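Local coordinates for protein saframycin Mx1 synthetase B (Legionella pneumophila subsp. pneumophila, PDB 3KXW) that belongs to the ANL superfamily of AMP-binding enzymes and is also named a fatty acid AMP ligase, at residues A[221-225]-A[226-230]; A[541-545]-A[546-550]. All blocks are in the same frame, centred on the assembly; numbering follows the deposited sequence.

Following the chain from its N terminus, contact 1 comes first: residues 221-225 and 226-230 run on within helix 220-233, so it closes no loop beyond the successive wide turns of the helix. The helix links strands 210-213 and 236-239 in the AMP-binding enzyme region and borders the bound ligand. More than 300 residues later, contact 2 (541-550) closes a tight turn as the chain leaves strand 539-544 on its way to helix 554-567. The two are in series, neither nesting nor crossing. Their centres lie about 44 Å apart, and they belong to different family regions: one in a buried helix beside the ligand, the other at the end of an inner strand of the C-terminal sheet.

Contact 1 of 2, residues A[221-225]-A[226-230]; sequences MGLIG and CILTP. With 1ZZ (5'-O-[(S)-(dodecanoyloxy)(hydroxy)phosphoryl]adenosine), chain B.
Both faces of the Ile224 carbonyl plane are used by one residue, Thr229: its backbone N donates from one face and its hydroxyl from the other. The N lies 3.0 Å from Ile224 O, and OG1 is closer still, 2.8 Å from Ile224 O. The hydroxyl gets there because OG1 is turned beside its own backbone N (chi1 -59°), a common way for threonine to bond back into the preceding turn. The Leu223 carbonyl is also shared. Leu228 N meets Leu223 O almost straight along the C=O axis at 3.0 Å, whereas Ile227 N stands 49° above the carbonyl plane. Bonds five residues apart mark a pi-type widening of helix 220-233, the crossover helix of a beta-alpha-beta unit between strands 210-213 and 236-239. Leu223 and Leu228 follow the same spacing, their side chains crossing obliquely with CD1 of Leu223 3.9 Å from CG of Leu228; Phe82 of helix 76-87 touches both. Pro230 has no N-H to give, and the helix kinks here; Gly225 O is buried without a polar partner, with Pro230 CD 3.5 Å from it. Glycine suits position 225, since a CB there would come too close to Met221 O. The end of the ligand's acyl chain comes close here, 1ZZ C1 lying 3.2 Å from Gly225 O. Further along that chain, the selenium of Met221, a selenomethionine, lies 3.9 Å from 1ZZ C6.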
loop_
_atom_site.group_PDB
_atom_site.type_symbol
_atom_site.label_atom_id
_atom_site.label_comp_id
_atom_site.label_asym_id
_atom_site.label_seq_id
_atom_site.Cartn_x
_atom_site.Cartn_y
_atom_site.Cartn_z
HETATM N N MSE A 221 -3.500 -2.782 1.127
HETATM C CA MSE A 221 -2.815 -3.708 2.028
HETATM C C MSE A 221 -2.979 -3.375 3.519
HETATM O O MSE A 221 -3.328 -4.235 4.332
HETATM C CB MSE A 221 -1.329 -3.776 1.663
HETATM C CG MSE A 221 -0.697 -5.082 2.007
HETATM SE SE MSE A 221 0.940 -5.463 0.925
HETATM C CE MSE A 221 1.911 -3.857 1.409
ATOM N N GLY A 222 -2.725 -2.117 3.871
ATOM C CA GLY A 222 -2.808 -1.674 5.253
ATOM C C GLY A 222 -4.247 -1.601 5.754
ATOM O O GLY A 222 -4.490 -1.704 6.959
ATOM N N LEU A 223 -5.206 -1.418 4.844
ATOM C CA LEU A 223 -6.620 -1.387 5.232
ATOM C C LEU A 223 -7.206 -2.810 5.266
ATOM O O LEU A 223 -7.682 -3.273 6.301
ATOM C CB LEU A 223 -7.436 -0.513 4.251
ATOM C CG LEU A 223 -8.958 -0.585 4.445
ATOM C CD1 LEU A 223 -9.363 -0.186 5.865
ATOM C CD2 LEU A 223 -9.707 0.254 3.399
ATOM N N ILE A 224 -7.147 -3.505 4.128
ATOM C CA ILE A 224 -7.854 -4.783 3.998
ATOM C C ILE A 224 -7.107 -5.905 4.724
ATOM O O ILE A 224 -7.686 -6.662 5.488
ATOM C CB ILE A 224 -8.097 -5.121 2.518
ATOM C CG1 ILE A 224 -9.013 -4.037 1.879
ATOM C CG2 ILE A 224 -8.676 -6.527 2.355
ATOM C CD1 ILE A 224 -9.191 -4.238 0.401
ATOM N N GLY A 225 -5.803 -5.973 4.495
ATOM C CA GLY A 225 -4.967 -6.960 5.146
ATOM C C GLY A 225 -4.801 -6.762 6.638
ATOM O O GLY A 225 -4.956 -7.703 7.409
ATOM N N CYS A 226 -4.463 -5.554 7.060
ATOM C CA CYS A 226 -3.973 -5.393 8.433
ATOM C C CYS A 226 -5.001 -4.806 9.417
ATOM O O CYS A 226 -4.739 -4.717 10.608
ATOM C CB CYS A 226 -2.695 -4.558 8.437
ATOM S SG CYS A 226 -1.403 -5.311 7.428
ATOM N N ILE A 227 -6.171 -4.418 8.917
ATOM C CA ILE A 227 -7.216 -3.894 9.809
ATOM C C ILE A 227 -8.517 -4.698 9.672
ATOM O O ILE A 227 -9.031 -5.240 10.656
ATOM C CB ILE A 227 -7.520 -2.389 9.557
ATOM C CG1 ILE A 227 -6.283 -1.526 9.800
ATOM C CG2 ILE A 227 -8.669 -1.899 10.476
ATOM C CD1 ILE A 227 -6.417 -0.084 9.353
ATOM N N LEU A 228 -9.039 -4.782 8.455
ATOM C CA LEU A 228 -10.320 -5.440 8.246
ATOM C C LEU A 228 -10.242 -6.949 8.443
ATOM O O LEU A 228 -11.156 -7.537 9.031
ATOM C CB LEU A 228 -10.938 -5.070 6.906
ATOM C CG LEU A 228 -11.153 -3.560 6.722
ATOM C CD1 LEU A 228 -11.751 -3.304 5.345
ATOM C CD2 LEU A 228 -12.024 -2.915 7.833
ATOM N N THR A 229 -9.150 -7.567 8.003
ATOM C CA THR A 229 -8.989 -9.001 8.243
ATOM C C THR A 229 -8.966 -9.373 9.742
ATOM O O THR A 229 -9.674 -10.284 10.153
ATOM C CB THR A 229 -7.773 -9.590 7.495
ATOM O OG1 THR A 229 -7.938 -9.369 6.085
ATOM C CG2 THR A 229 -7.657 -11.091 7.763
ATOM N N PRO A 230 -8.134 -8.699 10.549
ATOM C CA PRO A 230 -8.145 -9.009 11.989
ATOM C C PRO A 230 -9.508 -8.753 12.647
ATOM O O PRO A 230 -9.954 -9.533 13.485
ATOM C CB PRO A 230 -7.106 -8.037 12.592
ATOM C CG PRO A 230 -6.413 -7.394 11.464
ATOM C CD PRO A 230 -7.069 -7.745 10.165
HETATM P P 1ZZ B . -2.476 -1.695 -5.540
HETATM C C1 1ZZ B . -2.541 -9.739 6.679
HETATM N N1 1ZZ B . 2.373 -5.532 -7.296
HETATM O O1 1ZZ B . -0.320 -3.547 -3.947
HETATM C C2 1ZZ B . -1.793 -9.139 5.482
HETATM N N2 1ZZ B . 2.268 -7.130 -5.735
HETATM O O2 1ZZ B . -2.514 -2.794 -4.291
HETATM C C3 1ZZ B . -2.233 -9.767 4.153
HETATM N N3 1ZZ B . 4.517 -6.393 -8.536
HETATM O O3 1ZZ B . -3.759 -1.702 -6.211
HETATM C C4 1ZZ B . -1.821 -8.881 2.968
HETATM N N4 1ZZ B . 5.401 -8.376 -7.491
HETATM O O4 1ZZ B . -2.164 -0.241 -4.912
HETATM C C5 1ZZ B . -1.824 -9.635 1.628
HETATM N N5 1ZZ B . 4.426 -9.483 -5.679
HETATM O O5 1ZZ B . -1.244 -2.041 -6.610
HETATM C C6 1ZZ B . -1.278 -8.694 0.545
HETATM O O6 1ZZ B . 1.140 -3.381 -7.383
HETATM C C7 1ZZ B . -0.992 -9.167 -0.901
HETATM O O7 1ZZ B . 1.614 -4.069 -10.171
HETATM C C8 1ZZ B . -0.312 -8.202 -1.893
HETATM O O8 1ZZ B . -0.834 -4.403 -10.000
HETATM C C9 1ZZ B . -1.375 -7.273 -2.500
HETATM C C10 1ZZ B . -0.843 -5.880 -2.914
HETATM C C11 1ZZ B . -2.063 -4.973 -3.240
HETATM C C12 1ZZ B . -1.625 -3.909 -4.264
HETATM C C13 1ZZ B . -1.126 -3.319 -7.197
HETATM C C14 1ZZ B . 0.003 -3.360 -8.021
HETATM C C15 1ZZ B . 0.017 -4.600 -8.987
HETATM C C16 1ZZ B . 1.282 -4.736 -9.342
HETATM C C17 1ZZ B . 1.937 -4.464 -8.077
HETATM C C18 1ZZ B . 1.672 -6.073 -6.143
HETATM C C19 1ZZ B . 3.463 -7.317 -6.612
HETATM C C20 1ZZ B . 3.479 -6.409 -7.542
HETATM C C21 1ZZ B . 5.464 -7.299 -8.498
HETATM C C22 1ZZ B . 4.513 -8.409 -6.637
#

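Contact 2 of 2, residues A[541-545]-A[546-550]; sequences VLIPL and KAMPH
The backbone N of Ala547 donates to Pro544 O at 3.2 Å, closing a type II beta turn just as the chain leaves strand 539-544. That strand belongs to a four-stranded mixed sheet in the C-terminal region, between strands 499-508 and 574-577. The bond is bent, with an N-H...O angle of 137°. Leu545 and Lys546 form the corners. Lys546 takes the left-handed backbone conformation (phi 64°) demanded of the third turn position, and its long side chain leads away from the turn, as suits a charged residue at an exposed corner. Ala547, by contrast, points its methyl back into the turn, where a small group fits: CB lies 3.1 Å from Pro544 O and 4.2 Å from Pro544 CD. On the same methyl presses Ile543, whose CD1 is 3.5 Å from Ala547 CB, tighter than usual for two carbons. Ile543 reaches it with CG1 set between its backbone N and carbonyl carbon (chi1 65°). Met548, a selenomethionine, is the next apolar neighbour, and it packs in turn on Met505 of strand 499-508 and Cys561 of helix 554-567. Its backbone N is held by the carboxylate oxygen OE2 of Glu507. Extended beyond CG, its side chain crosses that of Ile543 at about a right angle, with both CG and CE of Met548 3.9 Å from Ile543 CD1.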
loop_
_atom_site.group_PDB
_atom_site.type_symbol
_atom_site.label_atom_id
_atom_site.label_comp_id
_atom_site.label_asym_id
_atom_site.label_seq_id
_atom_site.Cartn_x
_atom_site.Cartn_y
_atom_site.Cartn_z
ATOM N N VAL A 541 21.330 11.500 -5.307
ATOM C CA VAL A 541 22.669 11.981 -5.648
ATOM C C VAL A 541 22.804 13.462 -5.310
ATOM O O VAL A 541 21.949 14.265 -5.687
ATOM C CB VAL A 541 22.982 11.808 -7.165
ATOM C CG1 VAL A 541 24.431 12.137 -7.428
ATOM C CG2 VAL A 541 22.690 10.377 -7.619
ATOM N N LEU A 542 23.892 13.813 -4.623
ATOM C CA LEU A 542 24.150 15.184 -4.213
ATOM C C LEU A 542 25.307 15.692 -5.067
ATOM O O LEU A 542 26.284 14.980 -5.258
ATOM C CB LEU A 542 24.521 15.255 -2.712
ATOM C CG LEU A 542 23.489 14.711 -1.701
ATOM C CD1 LEU A 542 23.921 14.939 -0.236
ATOM C CD2 LEU A 542 22.068 15.277 -1.923
ATOM N N ILE A 543 25.175 16.908 -5.580
ATOM C CA ILE A 543 26.216 17.540 -6.377
ATOM C C ILE A 543 26.362 19.002 -5.939
ATOM O O ILE A 543 25.490 19.526 -5.258
ATOM C CB ILE A 543 25.868 17.457 -7.872
ATOM C CG1 ILE A 543 24.603 18.264 -8.182
ATOM C CG2 ILE A 543 25.706 15.978 -8.299
ATOM C CD1 ILE A 543 24.390 18.452 -9.663
ATOM N N PRO A 544 27.462 19.665 -6.340
ATOM C CA PRO A 544 27.701 21.056 -5.928
ATOM C C PRO A 544 26.724 22.050 -6.548
ATOM O O PRO A 544 26.107 21.784 -7.578
ATOM C CB PRO A 544 29.130 21.345 -6.449
ATOM C CG PRO A 544 29.752 20.004 -6.667
ATOM C CD PRO A 544 28.595 19.134 -7.121
ATOM N N LEU A 545 26.593 23.201 -5.898
ATOM C CA LEU A 545 25.819 24.316 -6.419
ATOM C C LEU A 545 26.232 24.676 -7.837
ATOM O O LEU A 545 27.400 24.566 -8.198
ATOM C CB LEU A 545 26.011 25.552 -5.540
ATOM C CG LEU A 545 24.975 25.911 -4.490
ATOM C CD1 LEU A 545 25.114 27.406 -4.151
ATOM C CD2 LEU A 545 23.547 25.598 -4.955
ATOM N N LYS A 546 25.248 25.102 -8.628
ATOM C CA LYS A 546 25.472 25.535 -10.014
ATOM C C LYS A 546 25.975 24.410 -10.932
ATOM O O LYS A 546 26.413 24.659 -12.054
ATOM C CB LYS A 546 26.415 26.757 -10.047
ATOM C CG LYS A 546 26.581 27.415 -11.425
ATOM C CD LYS A 546 25.308 28.147 -11.900
ATOM C CE LYS A 546 25.609 29.099 -13.076
ATOM N NZ LYS A 546 24.422 29.921 -13.515
ATOM N N ALA A 547 25.898 23.167 -10.473
ATOM C CA ALA A 547 26.404 22.066 -11.281
ATOM C C ALA A 547 25.406 21.683 -12.383
ATOM O O ALA A 547 25.777 21.045 -13.362
ATOM C CB ALA A 547 26.753 20.862 -10.418
HETATM N N MSE A 548 24.149 22.075 -12.206
HETATM C CA MSE A 548 23.135 21.940 -13.254
HETATM C C MSE A 548 23.019 23.223 -14.065
HETATM O O MSE A 548 22.875 24.309 -13.504
HETATM C CB MSE A 548 21.774 21.626 -12.643
HETATM C CG MSE A 548 21.762 20.373 -11.785
HETATM SE SE MSE A 548 19.972 20.016 -11.035
HETATM C CE MSE A 548 20.461 18.504 -9.881
ATOM N N PRO A 549 23.037 23.102 -15.399
ATOM C CA PRO A 549 23.059 24.300 -16.244
ATOM C C PRO A 549 21.827 25.180 -16.024
ATOM O O PRO A 549 20.745 24.666 -15.716
ATOM C CB PRO A 549 23.079 23.727 -17.673
ATOM C CG PRO A 549 23.561 22.308 -17.521
ATOM C CD PRO A 549 23.021 21.858 -16.187
ATOM N N HIS A 550 21.994 26.492 -16.166
ATOM C CA HIS A 550 20.867 27.399 -16.026
ATOM C C HIS A 550 19.770 27.001 -16.994
ATOM O O HIS A 550 20.031 26.694 -18.162
ATOM C CB HIS A 550 21.273 28.852 -16.290
ATOM C CG HIS A 550 20.104 29.761 -16.521
ATOM N ND1 HIS A 550 19.414 30.368 -15.490
ATOM C CD2 HIS A 550 19.481 30.139 -17.663
ATOM C CE1 HIS A 550 18.425 31.092 -15.989
ATOM N NE2 HIS A 550 18.443 30.969 -17.306
#